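Local coordinates for protein cysteine hydrolase (Vibrio cholerae, PDB 6V98) that is a type VI secretion system effector, probably acting as a papain-like cysteine hydrolase delivered into rival bacteria, at residues G111-V116 with L190-K195; P13-S18 with S107-R112. All blocks are in the same frame, centred on the assembly; numbering follows the deposited sequence.

Contact 1. Residues G111-V116 with L190-K195; sequences GRISGV and LDYDYK
Ile113 and Tyr192 bond to each other in both directions: Ile113 N donates to Tyr192 O at 2.9 Å, with an N-H...O angle of 165°, and Tyr192 N donates back to Ile113 O. Two residues on, Gly115 N reaches Leu190 O at 2.8 Å, while Leu190 N approaches Gly115 O from above the carbonyl plane, so it does not use a lone-pair direction. These two doubly bonded pairs, with the non-hydrogen-bonded pair Ser114-Asp191 between them, define an antiparallel ladder inside the seven-stranded sheet of this clan CA peptidase relative; the N-to-C directions of the short strand segments are 160° apart. Gly115 O has a second partner in Gln184 NE2 of helix 176-184.

On the face carrying Ser114 and Asp191, water replaces direct side-chain bonds. One water donates to Ile113 O and to Asp191 OD1 and accepts from Arg112 NH1 in the guanidinium plane; a second bridges Asp191 OD1 and Ser114 OG. Arg112 NH1 stays 4.6 Å from Asp191 OD1, beyond a salt bridge, with the first water bonded to both groups.

The face carrying Ile113, Leu190 and Tyr192 is mainly hydrophobic. Tyr192 has CG anti to its backbone N (chi1 166°), which carries the ring to the side of the sheet where Ile113 lies, the two side chains running at a slant, and Ile113 CD1 comes to Tyr192 CD2 at 3.9 Å. Leu97 and Lys101 of helix 93-107 touch Tyr192, Val10 and Phe12 of strand 5-12 touch Ile113, and Tyr192 OH bonds to Asn197 OD1. Leu190 CB lies against the Gly115 carbonyl and its side chain meets Ile8. Past the ladder the chains remain close: Arg112 CB sits 3.2 Å from Tyr192 O, and Tyr194 CB rests 3.7 Å from Gly111 O.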
ATOM      1  N   GLY A 111      -5.786   9.340  -9.475  1.00 26.61           N
ATOM      2  CA  GLY A 111      -4.904  10.398  -9.054  1.00 24.93           C
ATOM      3  C   GLY A 111      -3.449   9.949  -9.001  1.00 27.27           C
ATOM      4  O   GLY A 111      -3.105   8.791  -9.246  1.00 27.43           O
ATOM      5  N   ARG A 112      -2.596  10.905  -8.646  1.00 26.29           N
ATOM      6  CA  ARG A 112      -1.169  10.632  -8.542  1.00 22.31           C
ATOM      7  C   ARG A 112      -0.874   9.788  -7.308  1.00 25.49           C
ATOM      8  O   ARG A 112      -1.676   9.698  -6.374  1.00 25.76           O
ATOM      9  CB  ARG A 112      -0.354  11.933  -8.482  1.00 23.41           C
ATOM     10  CG  ARG A 112      -0.431  12.678  -7.143  1.00 26.49           C
ATOM     11  CD  ARG A 112       0.203  14.064  -7.225  1.00 30.58           C
ATOM     12  NE  ARG A 112       0.002  14.862  -6.009  1.00 30.75           N
ATOM     13  CZ  ARG A 112       0.886  14.957  -5.016  1.00 38.00           C
ATOM     14  NH1 ARG A 112       2.039  14.292  -5.072  1.00 36.83           N
ATOM     15  NH2 ARG A 112       0.626  15.719  -3.963  1.00 36.70           N
ATOM     16  N   ILE A 113       0.310   9.179  -7.310  1.00 25.63           N
ATOM     17  CA  ILE A 113       0.766   8.316  -6.227  1.00 22.46           C
ATOM     18  C   ILE A 113       2.025   8.920  -5.630  1.00 24.59           C
ATOM     19  O   ILE A 113       2.911   9.364  -6.368  1.00 25.51           O
ATOM     20  CB  ILE A 113       1.026   6.886  -6.732  1.00 22.77           C
ATOM     21  CG1 ILE A 113      -0.291   6.243  -7.173  1.00 26.25           C
ATOM     22  CG2 ILE A 113       1.775   6.040  -5.663  1.00 25.80           C
ATOM     23  CD1 ILE A 113      -0.151   4.871  -7.753  1.00 30.27           C
ATOM     24  N   SER A 114       2.080   8.981  -4.301  1.00 24.23           N
ATOM     25  CA  SER A 114       3.315   9.183  -3.552  1.00 24.15           C
ATOM     26  C   SER A 114       3.636   7.880  -2.835  1.00 20.27           C
ATOM     27  O   SER A 114       2.786   7.360  -2.117  1.00 21.56           O
ATOM     28  CB  SER A 114       3.166  10.314  -2.528  1.00 29.31           C
ATOM     29  OG  SER A 114       2.882  11.560  -3.140  1.00 30.92           O
ATOM     30  N   GLY A 115       4.855   7.348  -3.020  1.00 22.47           N
ATOM     31  CA  GLY A 115       5.203   6.076  -2.418  1.00 24.49           C
ATOM     32  C   GLY A 115       6.624   6.056  -1.884  1.00 21.96           C
ATOM     33  O   GLY A 115       7.397   7.000  -2.063  1.00 26.86           O
ATOM     34  N   VAL A 116       6.940   4.966  -1.190  1.00 20.38           N
ATOM     35  CA  VAL A 116       8.311   4.623  -0.830  1.00 23.24           C
ATOM     36  C   VAL A 116       8.553   3.192  -1.270  1.00 24.63           C
ATOM     37  O   VAL A 116       7.621   2.385  -1.347  1.00 22.60           O
ATOM     38  CB  VAL A 116       8.601   4.780   0.685  1.00 24.05           C
ATOM     39  CG1 VAL A 116       8.503   6.239   1.088  1.00 23.33           C
ATOM     40  CG2 VAL A 116       7.649   3.894   1.526  1.00 22.44           C
ATOM     41  N   LEU A 190       8.909   7.268  -4.512  1.00 26.76           N
ATOM     42  CA  LEU A 190       8.232   6.915  -5.754  1.00 24.83           C
ATOM     43  C   LEU A 190       7.179   7.977  -6.025  1.00 28.10           C
ATOM     44  O   LEU A 190       6.390   8.305  -5.134  1.00 25.22           O
ATOM     45  CB  LEU A 190       7.582   5.525  -5.663  1.00 24.95           C
ATOM     46  CG  LEU A 190       6.762   5.041  -6.851  1.00 32.72           C
ATOM     47  CD1 LEU A 190       7.611   5.073  -8.098  1.00 38.19           C
ATOM     48  CD2 LEU A 190       6.220   3.647  -6.611  1.00 38.20           C
ATOM     49  N   ASP A 191       7.201   8.540  -7.229  1.00 26.19           N
ATOM     50  CA  ASP A 191       6.181   9.483  -7.669  1.00 29.82           C
ATOM     51  C   ASP A 191       5.607   9.001  -8.991  1.00 27.03           C
ATOM     52  O   ASP A 191       6.357   8.605  -9.890  1.00 29.80           O
ATOM     53  CB  ASP A 191       6.758  10.895  -7.815  1.00 30.95           C
ATOM     54  CG  ASP A 191       6.972  11.574  -6.472  1.00 30.93           C
ATOM     55  OD1 ASP A 191       5.996  12.134  -5.929  1.00 26.73           O
ATOM     56  OD2 ASP A 191       8.112  11.528  -5.957  1.00 30.43           O
ATOM     57  N   TYR A 192       4.282   9.026  -9.110  1.00 24.63           N
ATOM     58  CA  TYR A 192       3.626   8.576 -10.325  1.00 25.10           C
ATOM     59  C   TYR A 192       2.477   9.520 -10.626  1.00 26.56           C
ATOM     60  O   TYR A 192       1.695   9.845  -9.729  1.00 24.65           O
ATOM     61  CB  TYR A 192       3.108   7.135 -10.195  1.00 22.52           C
ATOM     62  CG  TYR A 192       2.148   6.747 -11.295  1.00 23.47           C
ATOM     63  CD1 TYR A 192       2.613   6.382 -12.551  1.00 25.73           C
ATOM     64  CD2 TYR A 192       0.772   6.740 -11.081  1.00 25.71           C
ATOM     65  CE1 TYR A 192       1.734   6.019 -13.568  1.00 27.81           C
ATOM     66  CE2 TYR A 192      -0.116   6.381 -12.097  1.00 28.00           C
ATOM     67  CZ  TYR A 192       0.374   6.026 -13.334  1.00 29.66           C
ATOM     68  OH  TYR A 192      -0.495   5.666 -14.342  1.00 34.36           O
ATOM     69  N   ASP A 193       2.377   9.964 -11.872  1.00 27.21           N
ATOM     70  CA  ASP A 193       1.248  10.776 -12.306  1.00 32.44           C
ATOM     71  C   ASP A 193       0.384   9.969 -13.259  1.00 30.68           C
ATOM     72  O   ASP A 193       0.881   9.437 -14.259  1.00 27.91           O
ATOM     73  CB  ASP A 193       1.708  12.069 -12.981  1.00 33.34           C
ATOM     74  CG  ASP A 193       0.540  12.928 -13.422  1.00 45.79           C
ATOM     75  OD1 ASP A 193      -0.152  13.484 -12.541  1.00 45.37           O
ATOM     76  OD2 ASP A 193       0.303  13.026 -14.645  1.00 48.87           O
ATOM     77  N   TYR A 194      -0.914   9.895 -12.952  1.00 28.49           N
ATOM     78  CA  TYR A 194      -1.826   9.087 -13.751  1.00 33.06           C
ATOM     79  C   TYR A 194      -2.106   9.735 -15.097  1.00 32.69           C
ATOM     80  O   TYR A 194      -2.143   9.050 -16.126  1.00 31.40           O
ATOM     81  CB  TYR A 194      -3.129   8.877 -12.989  1.00 28.69           C
ATOM     82  CG  TYR A 194      -4.152   8.012 -13.709  1.00 32.66           C
ATOM     83  CD1 TYR A 194      -4.087   6.623 -13.643  1.00 31.51           C
ATOM     84  CD2 TYR A 194      -5.192   8.584 -14.426  1.00 38.92           C
ATOM     85  CE1 TYR A 194      -5.021   5.834 -14.292  1.00 36.49           C
ATOM     86  CE2 TYR A 194      -6.129   7.803 -15.075  1.00 42.89           C
ATOM     87  CZ  TYR A 194      -6.040   6.425 -14.996  1.00 39.39           C
ATOM     88  OH  TYR A 194      -6.969   5.633 -15.629  1.00 40.53           O
ATOM     89  N   LYS A 195      -2.303  11.055 -15.104  1.00 32.90           N
ATOM     90  CA  LYS A 195      -2.674  11.741 -16.337  1.00 43.03           C
ATOM     91  C   LYS A 195      -1.563  11.656 -17.373  1.00 38.48           C
ATOM     92  O   LYS A 195      -1.822  11.425 -18.557  1.00 42.02           O
ATOM     93  CB  LYS A 195      -3.029  13.202 -16.042  1.00 54.87           C
ATOM     94  CG  LYS A 195      -4.484  13.425 -15.671  1.00 64.78           C
ATOM     95  CD  LYS A 195      -5.322  12.235 -16.079  1.00 71.14           C
ATOM     96  CE  LYS A 195      -6.782  12.453 -15.764  1.00 75.90           C
ATOM     97  NZ  LYS A 195      -7.561  11.315 -16.314  1.00 74.63           N
TER
HETATM   98  O   HOH W   1       3.422  11.999  -6.901  1.00 29.61           O
HETATM   99  O   HOH W   2       5.599  12.264  -3.229  1.00 31.12           O

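Contact 2. Residues P13-S18 with S107-R112; sequences PDYLIS and SGQEGR
Gln109 lays its amide over one face of the Tyr15 ring, the planes 17° apart and NE2 3.5 Å above the ring centre. With the Gln109 chain extended beyond CG, the amide also spans the backbone of Leu16: NE2 donates to Leu16 O at 3.1 Å, and OE1 accepts from Leu16 N at 2.9 Å, a straight N-H...O bond (167°) that arrives above the amide carbonyl plane. This two-bond clasp fixes the rotation of the amide. Waters extend it, one joining OE1 to Asp14 O and another linking Tyr15 OH to Ser107 O; the latter carbonyl also lies at the edge of the Tyr15 ring, 3.4 Å from CE1.

At the other end, Pro13 CG sits 3.6 Å above the centre of the Arg112 guanidinium, while Asp14 OD2 forms a salt bridge with Arg112 NE at 3.2 Å, NE coming from the syn side but 35° out of the carboxylate plane. That bond is bent, and a water between Asp14 OD2 and Arg112 N supplements it. The contact thus joins the loop leaving strand 5-12 to the turn between helix 93-107 and strand 113-120, with His44 of strand 44-50 meeting the Tyr15 ring.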
ATOM      1  N   PRO A  13      -2.492  11.222  -2.608  1.00 26.61           N
ATOM      2  CA  PRO A  13      -2.693  12.408  -1.760  1.00 31.13           C
ATOM      3  C   PRO A  13      -3.875  13.260  -2.168  1.00 29.51           C
ATOM      4  O   PRO A  13      -4.342  14.064  -1.354  1.00 31.12           O
ATOM      5  CB  PRO A  13      -1.380  13.191  -1.914  1.00 32.12           C
ATOM      6  CG  PRO A  13      -0.491  12.359  -2.781  1.00 34.81           C
ATOM      7  CD  PRO A  13      -1.339  11.382  -3.507  1.00 23.41           C
ATOM      8  N   ASP A  14      -4.360  13.129  -3.400  1.00 27.43           N
ATOM      9  CA  ASP A  14      -5.467  13.940  -3.885  1.00 30.51           C
ATOM     10  C   ASP A  14      -6.802  13.210  -3.819  1.00 29.71           C
ATOM     11  O   ASP A  14      -7.807  13.728  -4.318  1.00 27.91           O
ATOM     12  CB  ASP A  14      -5.178  14.400  -5.307  1.00 32.76           C
ATOM     13  CG  ASP A  14      -3.926  15.241  -5.383  1.00 36.25           C
ATOM     14  OD1 ASP A  14      -3.733  16.093  -4.488  1.00 31.88           O
ATOM     15  OD2 ASP A  14      -3.135  15.041  -6.322  1.00 35.35           O
ATOM     16  N   TYR A  15      -6.812  12.023  -3.223  1.00 28.09           N
ATOM     17  CA  TYR A  15      -8.017  11.226  -3.021  1.00 27.73           C
ATOM     18  C   TYR A  15      -8.987  11.962  -2.109  1.00 30.46           C
ATOM     19  O   TYR A  15      -8.586  12.538  -1.095  1.00 27.89           O
ATOM     20  CB  TYR A  15      -7.593   9.897  -2.402  1.00 27.69           C
ATOM     21  CG  TYR A  15      -8.623   8.813  -2.239  1.00 27.90           C
ATOM     22  CD1 TYR A  15      -8.653   7.738  -3.115  1.00 28.42           C
ATOM     23  CD2 TYR A  15      -9.509   8.822  -1.172  1.00 27.83           C
ATOM     24  CE1 TYR A  15      -9.553   6.714  -2.954  1.00 25.56           C
ATOM     25  CE2 TYR A  15     -10.424   7.799  -1.002  1.00 29.44           C
ATOM     26  CZ  TYR A  15     -10.439   6.748  -1.894  1.00 30.01           C
ATOM     27  OH  TYR A  15     -11.347   5.733  -1.735  1.00 36.41           O
ATOM     28  N   LEU A  16     -10.272  11.938  -2.457  1.00 30.40           N
ATOM     29  CA  LEU A  16     -11.277  12.708  -1.737  1.00 29.00           C
ATOM     30  C   LEU A  16     -12.145  11.769  -0.917  1.00 34.46           C
ATOM     31  O   LEU A  16     -12.733  10.831  -1.460  1.00 32.50           O
ATOM     32  CB  LEU A  16     -12.142  13.524  -2.699  1.00 29.08           C
ATOM     33  CG  LEU A  16     -11.421  14.720  -3.328  1.00 32.28           C
ATOM     34  CD1 LEU A  16     -12.212  15.297  -4.479  1.00 37.07           C
ATOM     35  CD2 LEU A  16     -11.146  15.780  -2.277  1.00 40.72           C
ATOM     36  N   ILE A  17     -12.236  12.035   0.383  1.00 33.25           N
ATOM     37  CA  ILE A  17     -13.016  11.187   1.280  1.00 33.04           C
ATOM     38  C   ILE A  17     -14.442  11.716   1.457  1.00 37.12           C
ATOM     39  O   ILE A  17     -15.389  10.934   1.591  1.00 38.07           O
ATOM     40  CB  ILE A  17     -12.252  11.048   2.619  1.00 35.32           C
ATOM     41  CG1 ILE A  17     -10.931  10.298   2.378  1.00 42.43           C
ATOM     42  CG2 ILE A  17     -13.079  10.316   3.657  1.00 33.10           C
ATOM     43  CD1 ILE A  17      -9.888  10.465   3.471  1.00 46.30           C
ATOM     44  N   SER A  18     -14.614  13.038   1.442  1.00 26.49           N
ATOM     45  CA  SER A  18     -15.909  13.717   1.370  1.00 30.64           C
ATOM     46  C   SER A  18     -16.766  13.640   2.644  1.00 28.50           C
ATOM     47  O   SER A  18     -17.341  14.652   3.051  1.00 35.47           O
ATOM     48  CB  SER A  18     -16.716  13.206   0.163  1.00 36.40           C
ATOM     49  OG  SER A  18     -16.066  13.507  -1.069  1.00 34.44           O
ATOM     50  N   SER A 107      -8.226   1.826  -7.291  1.00 25.16           N
ATOM     51  CA  SER A 107      -8.235   2.162  -5.873  1.00 23.15           C
ATOM     52  C   SER A 107      -7.939   3.625  -5.585  1.00 25.61           C
ATOM     53  O   SER A 107      -8.131   4.055  -4.447  1.00 27.19           O
ATOM     54  CB  SER A 107      -7.209   1.299  -5.118  1.00 29.35           C
ATOM     55  OG  SER A 107      -7.537  -0.072  -5.215  1.00 28.12           O
ATOM     56  N   GLY A 108      -7.469   4.396  -6.558  1.00 25.51           N
ATOM     57  CA  GLY A 108      -6.928   5.700  -6.244  1.00 24.03           C
ATOM     58  C   GLY A 108      -7.573   6.902  -6.899  1.00 23.64           C
ATOM     59  O   GLY A 108      -6.940   7.963  -6.961  1.00 25.57           O
ATOM     60  N   GLN A 109      -8.814   6.770  -7.381  1.00 25.23           N
ATOM     61  CA  GLN A 109      -9.556   7.889  -7.968  1.00 26.60           C
ATOM     62  C   GLN A 109      -8.797   8.519  -9.139  1.00 25.21           C
ATOM     63  O   GLN A 109      -8.950   9.714  -9.440  1.00 25.65           O
ATOM     64  CB  GLN A 109      -9.902   8.942  -6.909  1.00 24.88           C
ATOM     65  CG  GLN A 109     -10.891   8.412  -5.862  1.00 25.88           C
ATOM     66  CD  GLN A 109     -11.358   9.476  -4.886  1.00 30.89           C
ATOM     67  OE1 GLN A 109     -10.959  10.634  -4.974  1.00 30.32           O
ATOM     68  NE2 GLN A 109     -12.194   9.072  -3.921  1.00 28.49           N
ATOM     69  N   GLU A 110      -7.974   7.709  -9.801  1.00 27.38           N
ATOM     70  CA  GLU A 110      -7.244   8.128 -10.989  1.00 22.63           C
ATOM     71  C   GLU A 110      -6.359   9.326 -10.682  1.00 29.82           C
ATOM     72  O   GLU A 110      -6.191  10.226 -11.505  1.00 29.27           O
ATOM     73  CB  GLU A 110      -8.195   8.426 -12.157  1.00 25.67           C
ATOM     74  CG  GLU A 110      -8.962   7.203 -12.641  1.00 26.23           C
ATOM     75  CD  GLU A 110     -10.025   7.560 -13.657  1.00 34.81           C
ATOM     76  OE1 GLU A 110     -11.128   7.956 -13.249  1.00 35.08           O
ATOM     77  OE2 GLU A 110      -9.734   7.484 -14.860  1.00 34.28           O
ATOM     78  N   GLY A 111      -5.786   9.340  -9.475  1.00 26.61           N
ATOM     79  CA  GLY A 111      -4.904  10.398  -9.054  1.00 24.93           C
ATOM     80  C   GLY A 111      -3.449   9.949  -9.001  1.00 27.27           C
ATOM     81  O   GLY A 111      -3.105   8.791  -9.246  1.00 27.43           O
ATOM     82  N   ARG A 112      -2.596  10.905  -8.646  1.00 26.29           N
ATOM     83  CA  ARG A 112      -1.169  10.632  -8.542  1.00 22.31           C
ATOM     84  C   ARG A 112      -0.874   9.788  -7.308  1.00 25.49           C
ATOM     85  O   ARG A 112      -1.676   9.698  -6.374  1.00 25.76           O
ATOM     86  CB  ARG A 112      -0.354  11.933  -8.482  1.00 23.41           C
ATOM     87  CG  ARG A 112      -0.431  12.678  -7.143  1.00 26.49           C
ATOM     88  CD  ARG A 112       0.203  14.064  -7.225  1.00 30.58           C
ATOM     89  NE  ARG A 112       0.002  14.862  -6.009  1.00 30.75           N
ATOM     90  CZ  ARG A 112       0.886  14.957  -5.016  1.00 38.00           C
ATOM     91  NH1 ARG A 112       2.039  14.292  -5.072  1.00 36.83           N
ATOM     92  NH2 ARG A 112       0.626  15.719  -3.963  1.00 36.70           N
TER
HETATM   93  O   HOH W   3      -3.775  11.101  -5.532  1.00 28.01           O
HETATM   94  O   HOH W   4      -3.622  13.587  -8.570  1.00 30.03           O
HETATM   95  O   HOH W   5      -9.764  12.704  -6.341  1.00 37.13           O
HETATM   96  O   HOH W   6     -10.195   2.916  -2.739  1.00 25.83           O
HETATM   97  O   HOH W   7     -12.775   5.809  -4.225  1.00 42.70           O

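Overall arrangement
The two contacts have centres 11 Å apart, on the same side of the chain's centre, and share Gly111 and Arg112. Contact 2 joins the loops at the adjacent ends of strands 5-12 and 113-120; contact 1 continues from there, pairing strand 113-120 with strand 188-193. Because 5-12, 113-120 and 188-193 are consecutive in the antiparallel sheet, residues 107-116 connect an early loop to a strand near the C-terminus. The contacts touch directly where Ser114 OG packs 3.5 Å from Pro13 CG. A calcium ion lies about 4 Å from the Asp191 side chain, placing this region near the calcium sites of Glu181, Gln184, Glu187, Asp189 and Glu203, although Asp191 is not one of those ligands.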